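6-phosphogluconate dehydrogenase, NAD-binding (Geobacter metallireducens, PDB 3PEF) binds NADP+ and, as a beta-hydroxyacid dehydrogenase with succinic semialdehyde reductase activity, probably interconverts succinic semialdehyde and gamma-hydroxybutyrate. Local coordinates at residues 142-145 and 146-150; 180-183 and 184-187. The protein carries 2 engineered substitutions. All coordinates share one frame; numbering follows the deposited sequence.

Contact 1. Residues 142-145 and 146-150; sequences NLYD and EAMPG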
ATOM      1  N   ASN A 142      15.492  10.771  38.946  1.00 29.42           N
ATOM      2  CA  ASN A 142      15.301  10.483  40.358  1.00 31.69           C
ATOM      3  C   ASN A 142      14.085   9.570  40.559  1.00 27.47           C
ATOM      4  O   ASN A 142      14.126   8.602  41.327  1.00 31.32           O
ATOM      5  CB  ASN A 142      15.141  11.788  41.133  1.00 36.79           C
ATOM      6  CG  ASN A 142      16.403  12.638  41.090  1.00 52.91           C
ATOM      7  OD1 ASN A 142      17.515  12.112  40.974  1.00 51.33           O
ATOM      8  ND2 ASN A 142      16.237  13.955  41.175  1.00 55.65           N
ATOM      9  N   LEU A 143      13.011   9.867  39.838  1.00 27.22           N
ATOM     10  CA  LEU A 143      11.835   9.011  39.866  1.00 31.92           C
ATOM     11  C   LEU A 143      12.156   7.637  39.275  1.00 36.11           C
ATOM     12  O   LEU A 143      11.702   6.613  39.781  1.00 40.09           O
ATOM     13  CB  LEU A 143      10.675   9.672  39.123  1.00 26.40           C
ATOM     14  CG  LEU A 143       9.393   8.853  39.046  1.00 25.59           C
ATOM     15  CD1 LEU A 143       8.995   8.328  40.419  1.00 21.59           C
ATOM     16  CD2 LEU A 143       8.279   9.706  38.426  1.00 24.47           C
ATOM     17  N   TYR A 144      12.945   7.618  38.209  1.00 30.49           N
ATOM     18  CA  TYR A 144      13.383   6.356  37.617  1.00 30.32           C
ATOM     19  C   TYR A 144      14.032   5.513  38.710  1.00 34.16           C
ATOM     20  O   TYR A 144      13.688   4.350  38.905  1.00 28.24           O
ATOM     21  CB  TYR A 144      14.377   6.641  36.498  1.00 26.85           C
ATOM     22  CG  TYR A 144      14.991   5.430  35.835  1.00 30.15           C
ATOM     23  CD1 TYR A 144      14.271   4.677  34.918  1.00 25.74           C
ATOM     24  CD2 TYR A 144      16.317   5.070  36.088  1.00 33.74           C
ATOM     25  CE1 TYR A 144      14.840   3.569  34.283  1.00 31.24           C
ATOM     26  CE2 TYR A 144      16.890   3.973  35.465  1.00 33.38           C
ATOM     27  CZ  TYR A 144      16.146   3.222  34.558  1.00 32.19           C
ATOM     28  OH  TYR A 144      16.708   2.126  33.927  1.00 30.15           O
ATOM     29  N   ASP A 145      14.956   6.118  39.449  1.00 28.55           N
ATOM     30  CA  ASP A 145      15.690   5.383  40.468  1.00 34.65           C
ATOM     31  C   ASP A 145      14.750   4.957  41.605  1.00 42.12           C
ATOM     32  O   ASP A 145      14.850   3.848  42.140  1.00 40.59           O
ATOM     33  CB  ASP A 145      16.876   6.216  40.984  1.00 39.89           C
ATOM     34  CG  ASP A 145      17.998   6.346  39.951  1.00 48.22           C
ATOM     35  OD1 ASP A 145      18.256   5.362  39.218  1.00 49.26           O
ATOM     36  OD2 ASP A 145      18.629   7.426  39.873  1.00 54.12           O
ATOM     37  N   GLU A 146      13.811   5.830  41.945  1.00 36.17           N
ATOM     38  CA  GLU A 146      12.849   5.530  42.994  1.00 38.45           C
ATOM     39  C   GLU A 146      11.877   4.408  42.613  1.00 37.31           C
ATOM     40  O   GLU A 146      11.485   3.617  43.463  1.00 32.87           O
ATOM     41  CB  GLU A 146      12.085   6.791  43.407  1.00 36.28           C
ATOM     42  CG  GLU A 146      11.195   6.583  44.610  1.00 42.86           C
ATOM     43  CD  GLU A 146      10.635   7.884  45.153  1.00 47.77           C
ATOM     44  OE1 GLU A 146       9.648   7.828  45.921  1.00 45.39           O
ATOM     45  OE2 GLU A 146      11.184   8.957  44.815  1.00 53.17           O
ATOM     46  N   ALA A 147      11.494   4.332  41.342  1.00 29.83           N
ATOM     47  CA  ALA A 147      10.541   3.316  40.911  1.00 30.48           C
ATOM     48  C   ALA A 147      11.214   1.971  40.638  1.00 34.31           C
ATOM     49  O   ALA A 147      10.550   0.945  40.518  1.00 39.05           O
ATOM     50  CB  ALA A 147       9.770   3.791  39.680  1.00 28.40           C
ATOM     51  N   MET A 148      12.538   1.979  40.548  1.00 27.87           N
ATOM     52  CA  MET A 148      13.285   0.779  40.175  1.00 27.35           C
ATOM     53  C   MET A 148      12.887  -0.497  40.928  1.00 28.00           C
ATOM     54  O   MET A 148      12.798  -1.559  40.329  1.00 32.46           O
ATOM     55  CB  MET A 148      14.795   1.016  40.303  1.00 29.06           C
ATOM     56  CG  MET A 148      15.635  -0.073  39.642  1.00 34.62           C
ATOM     57  SD  MET A 148      15.259  -0.275  37.882  1.00 35.46           S
ATOM     58  CE  MET A 148      15.988   1.212  37.205  1.00 33.97           C
ATOM     59  N   PRO A 149      12.655  -0.406  42.247  1.00 35.06           N
ATOM     60  CA  PRO A 149      12.328  -1.644  42.968  1.00 36.52           C
ATOM     61  C   PRO A 149      11.033  -2.252  42.460  1.00 33.97           C
ATOM     62  O   PRO A 149      10.859  -3.472  42.500  1.00 36.21           O
ATOM     63  CB  PRO A 149      12.151  -1.177  44.418  1.00 39.15           C
ATOM     64  CG  PRO A 149      12.954   0.064  44.513  1.00 41.67           C
ATOM     65  CD  PRO A 149      12.819   0.736  43.162  1.00 37.09           C
ATOM     66  N   GLY A 150      10.134  -1.396  41.990  1.00 25.89           N
ATOM     67  CA  GLY A 150       8.897  -1.843  41.376  1.00 27.25           C
ATOM     68  C   GLY A 150       9.144  -2.366  39.971  1.00 28.84           C
ATOM     69  O   GLY A 150       8.682  -3.452  39.618  1.00 29.63           O
TER
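Residues 142-145 and 146-150 form consecutive turns of the helix 141-154, joined at first by regular i to i+4 bonds, Glu-146 N to Asn-142 O (2.9 Å) and Ala-147 N to Leu-143 O (2.8 Å). Beyond them the ladder weakens: Met-148 N has weak bonds to both Tyr-144 O (3.1 Å) and Asp-145 O, and Pro-149, which has no N-H to give, lies where the helix kinks. The side-chain contact is between Tyr-144 and Met-148, one turn apart and pointing the same way. Met-148 is bent at chi2 (57°) and chi3 (72°), which folds its methyl group back over one face of the phenol ring. There CE lies above the hydroxyl end, 3.3 Å from Tyr-144 CZ and 3.5 Å from Tyr-144 OH. The sulfur is more remote, with Met-148 SD 5.3 Å from the centroid of the Tyr-144 ring and 25° off its normal. Both side chains pack on Ile-158, and the tyrosine also makes an edge-to-face contact with His-160. The neighbouring Glu-146, extended beyond CG, forms a salt bridge through OE2 to Arg-115, while Leu-143 and Ala-147 rest on Val-60. This is an i to i+4 Met-aromatic contact on the helix of the beta-alpha-beta unit that connects strand 133-139 to strand 157-160, packed against the sheet of the Rossmann-type domain.

Contact 2. Residues 180-183 and 184-187; sequences GMMA and CFCE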
ATOM      1  N   GLY A 180       3.824  -4.854  11.253  1.00 16.39           N
ATOM      2  CA  GLY A 180       4.095  -5.192   9.869  1.00 17.07           C
ATOM      3  C   GLY A 180       4.518  -6.640   9.731  1.00 20.65           C
ATOM      4  O   GLY A 180       4.069  -7.350   8.819  1.00 19.34           O
ATOM      5  N   MET A 181       5.378  -7.114  10.631  1.00 26.33           N
ATOM      6  CA  MET A 181       5.805  -8.502  10.488  1.00 31.65           C
ATOM      7  C   MET A 181       4.679  -9.510  10.738  1.00 27.45           C
ATOM      8  O   MET A 181       4.616 -10.522  10.051  1.00 24.05           O
ATOM      9  CB  MET A 181       7.143  -8.832  11.189  1.00 35.50           C
ATOM     10  CG  MET A 181       7.166  -8.869  12.681  1.00 38.59           C
ATOM     11  SD  MET A 181       8.906  -8.836  13.262  1.00 31.54           S
ATOM     12  CE  MET A 181       9.329 -10.580  13.229  1.00 22.01           C
ATOM     13  N   MET A 182       3.760  -9.213  11.658  1.00 22.86           N
ATOM     14  CA  MET A 182       2.570 -10.058  11.816  1.00 16.33           C
ATOM     15  C   MET A 182       1.736 -10.078  10.521  1.00 20.84           C
ATOM     16  O   MET A 182       1.310 -11.144  10.037  1.00 21.88           O
ATOM     17  CB  MET A 182       1.721  -9.610  13.018  1.00 20.70           C
ATOM     18  CG  MET A 182       0.443 -10.443  13.246  1.00 18.40           C
ATOM     19  SD  MET A 182       0.761 -12.198  13.593  1.00 29.62           S
ATOM     20  CE  MET A 182       1.518 -12.062  15.209  1.00 69.05           C
ATOM     21  N   ALA A 183       1.521  -8.902   9.947  1.00 21.65           N
ATOM     22  CA  ALA A 183       0.759  -8.800   8.705  1.00 22.20           C
ATOM     23  C   ALA A 183       1.418  -9.628   7.594  1.00 22.26           C
ATOM     24  O   ALA A 183       0.744 -10.369   6.873  1.00 26.72           O
ATOM     25  CB  ALA A 183       0.615  -7.344   8.280  1.00 26.25           C
ATOM     26  N   CYS A 184       2.737  -9.518   7.473  1.00 18.80           N
ATOM     27  CA  CYS A 184       3.446 -10.241   6.428  1.00 25.05           C
ATOM     28  C   CYS A 184       3.396 -11.746   6.677  1.00 27.57           C
ATOM     29  O   CYS A 184       3.176 -12.520   5.759  1.00 26.76           O
ATOM     30  CB  CYS A 184       4.898  -9.763   6.340  1.00 21.39           C
ATOM     31  SG  CYS A 184       5.012  -8.088   5.692  1.00 30.64           S
ATOM     32  N   PHE A 185       3.614 -12.138   7.931  1.00 26.36           N
ATOM     33  CA  PHE A 185       3.626 -13.532   8.347  1.00 21.51           C
ATOM     34  C   PHE A 185       2.287 -14.184   7.987  1.00 28.42           C
ATOM     35  O   PHE A 185       2.247 -15.269   7.414  1.00 25.14           O
ATOM     36  CB  PHE A 185       3.877 -13.568   9.862  1.00 25.26           C
ATOM     37  CG  PHE A 185       3.890 -14.953  10.483  1.00 22.08           C
ATOM     38  CD1 PHE A 185       4.766 -15.935  10.036  1.00 23.08           C
ATOM     39  CD2 PHE A 185       3.071 -15.237  11.576  1.00 23.49           C
ATOM     40  CE1 PHE A 185       4.805 -17.192  10.639  1.00 20.28           C
ATOM     41  CE2 PHE A 185       3.090 -16.504  12.192  1.00 25.07           C
ATOM     42  CZ  PHE A 185       3.955 -17.480  11.722  1.00 25.37           C
ATOM     43  N   CYS A 186       1.193 -13.498   8.304  1.00 20.37           N
ATOM     44  CA  CYS A 186      -0.137 -14.010   8.014  1.00 24.93           C
ATOM     45  C   CYS A 186      -0.416 -14.102   6.512  1.00 31.40           C
ATOM     46  O   CYS A 186      -0.996 -15.076   6.055  1.00 30.65           O
ATOM     47  CB  CYS A 186      -1.203 -13.172   8.723  1.00 25.03           C
ATOM     48  SG  CYS A 186      -1.152 -13.350  10.530  1.00 29.97           S
ATOM     49  N   GLU A 187       0.002 -13.095   5.748  1.00 27.83           N
ATOM     50  CA  GLU A 187      -0.114 -13.170   4.305  1.00 30.45           C
ATOM     51  C   GLU A 187       0.606 -14.414   3.788  1.00 28.37           C
ATOM     52  O   GLU A 187       0.128 -15.066   2.879  1.00 23.42           O
ATOM     53  CB  GLU A 187       0.423 -11.897   3.629  1.00 30.43           C
ATOM     54  CG  GLU A 187      -0.575 -10.770   3.625  1.00 30.47           C
ATOM     55  CD  GLU A 187      -0.111  -9.542   2.859  1.00 35.97           C
ATOM     56  OE1 GLU A 187       0.937  -9.602   2.169  1.00 26.54           O
ATOM     57  OE2 GLU A 187      -0.815  -8.506   2.951  1.00 36.81           O
TER
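The Phe-185 ring has the sulfur of Met-182 at its edge, near the ring plane, with Met-182 SD 4.3 Å from Phe-185 CD2, and it stacks with Phe-216 of the helix 214-224. Met-182 SD also lies 3.8 Å from Cys-186 SG, one turn further on, and so touches side chains at i+3 and i+4. The sulfur is brought there by a first torsion that sets CG of Met-182 anti to the backbone N (chi1 180°) and by the bend that follows at chi2 (61°). The Met-182 side chain also packs on Met-215 and Phe-278. Beneath the side chains the backbone is regular: four i to i+4 bonds join the segments, among them Phe-185 N to Met-181 O at 2.8 Å. Cys-184 packs on Gly-180 of the second subunit. The buried carboxylate of Glu-187 is gripped by that subunit through both oxygens, OE1 by Ser-258 OG and OE2 by the backbone N of Ala-257. The contact is thus an i to i+3 and i+4 cluster of the Met-182, Phe-185 and Cys-186 side chains on the long helix 166-194 of the all-helical C-terminal domain, with one side packed within its own chain and another built into the interface with the second subunit.

From the N terminus, the chain first builds most of the NADP+-binding Rossmann-type domain and reaches contact 1 in the helix 141-154, late in that domain. Strand 157-160 follows, and the chain then enters the long helix 166-194, which carries contact 2. Each contact joins adjoining turns of one helix and closes no longer loop; the two come in series, neither nesting nor crossing. The centres of contact 1 and contact 2 lie about 37 Å from each other, with the middle of the chain between them, and the two do not touch. Contact 1 belongs to the packing of a helix on the nucleotide-binding sheet, whereas contact 2 belongs to the helical C-terminal domain and its interface with a second subunit.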